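Local coordinates for protein Zn-dependent hydrolase, glyoxylase (Echinicola vietnamensis, PDB 6T5K) that probably hydrolyses beta-lactam antibiotics, carbapenems among them, to substituted beta-amino acids as a zinc-dependent class B enzyme, at residues K208-Y213 with T230-T235. Numbering follows the deposited sequence.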
ATOM      1  N   LYS A 208      15.005  -9.860  -1.581  1.00 15.49           N
ATOM      2  CA  LYS A 208      14.449 -10.715  -0.537  1.00 15.21           C
ATOM      3  C   LYS A 208      12.970 -10.950  -0.807  1.00 13.82           C
ATOM      4  O   LYS A 208      12.448 -12.057  -0.617  1.00 15.49           O
ATOM      5  CB  LYS A 208      14.625 -10.164   0.863  1.00 15.88           C
ATOM      6  CG  LYS A 208      16.058 -10.150   1.287  1.00 18.23           C
ATOM      7  CD  LYS A 208      16.243  -9.388   2.548  1.00 23.26           C
ATOM      8  CE  LYS A 208      15.453  -9.995   3.628  0.80 30.14           C
ATOM      9  NZ  LYS A 208      15.351  -9.094   4.837  0.80 34.37           N
ATOM     10  N   ILE A 209      12.270  -9.902  -1.282  1.00 13.62           N
ATOM     11  CA  ILE A 209      10.839  -9.999  -1.604  1.00 13.44           C
ATOM     12  C   ILE A 209      10.611 -10.962  -2.763  1.00 13.87           C
ATOM     13  O   ILE A 209       9.748 -11.839  -2.705  1.00 15.37           O
ATOM     14  CB  ILE A 209      10.267  -8.601  -1.926  1.00 15.57           C
ATOM     15  CG1 ILE A 209      10.307  -7.729  -0.650  1.00 15.45           C
ATOM     16  CG2 ILE A 209       8.818  -8.681  -2.435  1.00 16.72           C
ATOM     17  CD1 ILE A 209      10.074  -6.274  -0.886  1.00 17.73           C
ATOM     18  N   SER A 210      11.374 -10.795  -3.839  0.50 13.27           N
ATOM     19  CA  SER A 210      11.229 -11.697  -4.973  0.50 14.39           C
ATOM     20  C   SER A 210      11.478 -13.135  -4.546  0.50 15.26           C
ATOM     21  O   SER A 210      10.730 -14.049  -4.921  0.50 15.94           O
ATOM     22  CB  SER A 210      12.228 -11.294  -6.053  0.50 16.48           C
ATOM     23  OG  SER A 210      11.987  -9.962  -6.465  0.50 17.77           O
ATOM     24  N   THR A 211      12.524 -13.348  -3.756  1.00 14.82           N
ATOM     25  CA  THR A 211      12.858 -14.700  -3.308  1.00 15.40           C
ATOM     26  C   THR A 211      11.781 -15.284  -2.397  1.00 15.62           C
ATOM     27  O   THR A 211      11.578 -16.508  -2.365  1.00 17.64           O
ATOM     28  CB  THR A 211      14.209 -14.647  -2.596  1.00 17.01           C
ATOM     29  OG1 THR A 211      15.201 -14.154  -3.498  1.00 19.41           O
ATOM     30  CG2 THR A 211      14.656 -15.979  -2.122  1.00 17.29           C
ATOM     31  N   ALA A 212      11.121 -14.442  -1.607  1.00 14.46           N
ATOM     32  CA  ALA A 212      10.088 -14.912  -0.689  1.00 14.77           C
ATOM     33  C   ALA A 212       8.788 -15.257  -1.411  1.00 14.59           C
ATOM     34  O   ALA A 212       8.061 -16.153  -0.969  1.00 15.97           O
ATOM     35  CB  ALA A 212       9.771 -13.831   0.355  1.00 14.59           C
ATOM     36  N   TYR A 213       8.458 -14.522  -2.477  1.00 14.58           N
ATOM     37  CA  TYR A 213       7.167 -14.647  -3.164  1.00 14.56           C
ATOM     38  C   TYR A 213       7.372 -14.928  -4.651  1.00 15.42           C
ATOM     39  O   TYR A 213       6.965 -14.155  -5.513  1.00 16.91           O
ATOM     40  CB  TYR A 213       6.341 -13.380  -2.961  1.00 15.39           C
ATOM     41  CG  TYR A 213       6.229 -12.914  -1.528  1.00 15.10           C
ATOM     42  CD1 TYR A 213       5.686 -13.722  -0.543  1.00 14.99           C
ATOM     43  CD2 TYR A 213       6.665 -11.663  -1.171  1.00 16.12           C
ATOM     44  CE1 TYR A 213       5.569 -13.296   0.766  1.00 15.80           C
ATOM     45  CE2 TYR A 213       6.559 -11.216   0.132  1.00 16.17           C
ATOM     46  CZ  TYR A 213       6.018 -12.038   1.106  1.00 15.47           C
ATOM     47  OH  TYR A 213       5.911 -11.559   2.393  1.00 17.13           O
ATOM     48  N   THR A 230       7.371  -8.796 -13.003  1.00 14.30           N
ATOM     49  CA  THR A 230       8.269  -7.874 -13.694  1.00 13.79           C
ATOM     50  C   THR A 230       8.621  -6.680 -12.813  1.00 14.47           C
ATOM     51  O   THR A 230       9.754  -6.199 -12.827  1.00 15.56           O
ATOM     52  CB  THR A 230       7.572  -7.373 -14.963  1.00 14.68           C
ATOM     53  OG1 THR A 230       7.320  -8.473 -15.843  1.00 14.54           O
ATOM     54  CG2 THR A 230       8.402  -6.357 -15.694  1.00 16.20           C
ATOM     55  N   LEU A 231       7.643  -6.143 -12.083  1.00 14.80           N
ATOM     56  CA  LEU A 231       7.903  -4.922 -11.323  1.00 13.42           C
ATOM     57  C   LEU A 231       8.988  -5.118 -10.284  1.00 14.41           C
ATOM     58  O   LEU A 231       9.759  -4.186 -10.004  1.00 14.49           O
ATOM     59  CB  LEU A 231       6.642  -4.427 -10.632  1.00 14.93           C
ATOM     60  CG  LEU A 231       5.752  -3.517 -11.488  1.00 14.57           C
ATOM     61  CD1 LEU A 231       5.240  -4.279 -12.682  1.00 16.25           C
ATOM     62  CD2 LEU A 231       4.572  -2.975 -10.726  1.00 15.79           C
ATOM     63  N   LEU A 232       9.046  -6.308  -9.679  1.00 13.76           N
ATOM     64  CA  LEU A 232      10.080  -6.581  -8.691  1.00 13.88           C
ATOM     65  C   LEU A 232      11.445  -6.609  -9.344  1.00 13.87           C
ATOM     66  O   LEU A 232      12.391  -6.020  -8.825  1.00 15.00           O
ATOM     67  CB  LEU A 232       9.828  -7.912  -7.998  1.00 14.63           C
ATOM     68  CG  LEU A 232       8.519  -8.017  -7.219  1.00 14.21           C
ATOM     69  CD1 LEU A 232       8.428  -9.394  -6.495  1.00 16.54           C
ATOM     70  CD2 LEU A 232       8.317  -6.867  -6.223  1.00 16.18           C
ATOM     71  N   HIS A 233      11.551  -7.286 -10.475  1.00 14.37           N
ATOM     72  CA  HIS A 233      12.820  -7.362 -11.186  1.00 14.41           C
ATOM     73  C   HIS A 233      13.234  -6.008 -11.723  1.00 15.16           C
ATOM     74  O   HIS A 233      14.415  -5.643 -11.646  1.00 16.74           O
ATOM     75  CB  HIS A 233      12.699  -8.394 -12.287  1.00 15.08           C
ATOM     76  CG  HIS A 233      12.365  -9.754 -11.781  1.00 16.50           C
ATOM     77  ND1 HIS A 233      11.562 -10.635 -12.473  1.00 17.10           N
ATOM     78  CD2 HIS A 233      12.696 -10.373 -10.623  1.00 19.33           C
ATOM     79  CE1 HIS A 233      11.450 -11.756 -11.776  1.00 17.81           C
ATOM     80  NE2 HIS A 233      12.112 -11.610 -10.640  1.00 19.55           N
ATOM     81  N   TYR A 234      12.281  -5.261 -12.276  1.00 15.30           N
ATOM     82  CA  TYR A 234      12.557  -3.913 -12.739  1.00 13.82           C
ATOM     83  C   TYR A 234      13.097  -3.039 -11.613  1.00 15.88           C
ATOM     84  O   TYR A 234      14.078  -2.311 -11.793  1.00 15.92           O
ATOM     85  CB  TYR A 234      11.284  -3.280 -13.302  1.00 15.18           C
ATOM     86  CG  TYR A 234      11.573  -1.861 -13.708  1.00 15.18           C
ATOM     87  CD1 TYR A 234      12.292  -1.597 -14.861  1.00 16.23           C
ATOM     88  CD2 TYR A 234      11.172  -0.793 -12.919  1.00 15.36           C
ATOM     89  CE1 TYR A 234      12.608  -0.296 -15.209  1.00 17.61           C
ATOM     90  CE2 TYR A 234      11.506   0.500 -13.238  1.00 17.58           C
ATOM     91  CZ  TYR A 234      12.220   0.750 -14.379  1.00 18.25           C
ATOM     92  OH  TYR A 234      12.537   2.050 -14.716  1.00 21.66           O
ATOM     93  N   THR A 235      12.469  -3.114 -10.440  1.00 14.60           N
ATOM     94  CA  THR A 235      12.866  -2.257  -9.334  1.00 14.19           C
ATOM     95  C   THR A 235      14.246  -2.629  -8.829  1.00 14.20           C
ATOM     96  O   THR A 235      15.071  -1.752  -8.563  1.00 16.11           O
ATOM     97  CB  THR A 235      11.858  -2.356  -8.194  1.00 14.54           C
ATOM     98  OG1 THR A 235      10.587  -1.899  -8.671  1.00 15.34           O
ATOM     99  CG2 THR A 235      12.270  -1.498  -7.043  1.00 15.82           C
TER
HETATM  100  O   HOH W   1      13.856  -8.828  -7.802  1.00 26.56           O
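Ser210 and Leu232 meet where two antiparallel helices, 201-212 and 230-239, lie beside each other on the five-stranded sheet of the αβ/βα metallo-beta-lactamase fold. The N-to-C directions of the helical segments 208-212 and 230-235 make an angle of 152°, and their axes approach to 10.0 Å. The nearest backbone approach is 6.4 Å, between Ser210 CA and Leu232 CA. Both residues aim CB at the opposite helix. Ser210 is modelled in two conformers, and the contacts of its OG given here hold for one of them. In it, Ser210 OG stands anti to the carbonyl carbon (chi1 -60°), a setting in which it hydrogen-bonds to Val206 O one turn back and also lies 3.3 Å from Leu232 CB. Leu232 CD1 reaches past the hydroxyl to the serine backbone, 3.9 Å from Ser210 CA. Deeper in, the same methyl touches Ile209 CG2 at 4.1 Å, the two side chains crossing at about a right angle; both also rest on Leu178 of strand 177-181, and Leu232 on Val219 of strand 218-221. Apolar contacts lie on the sheet side; on the more exposed side the His233 ring approaches Ser210 OG obliquely, His233 CD2 being 4.2 Å from it. No direct hydrogen bond joins the segments; a water is hydrogen-bonded to Ser210 OG at 2.6 Å and donates a weak bond to Leu232 O at 3.3 Å.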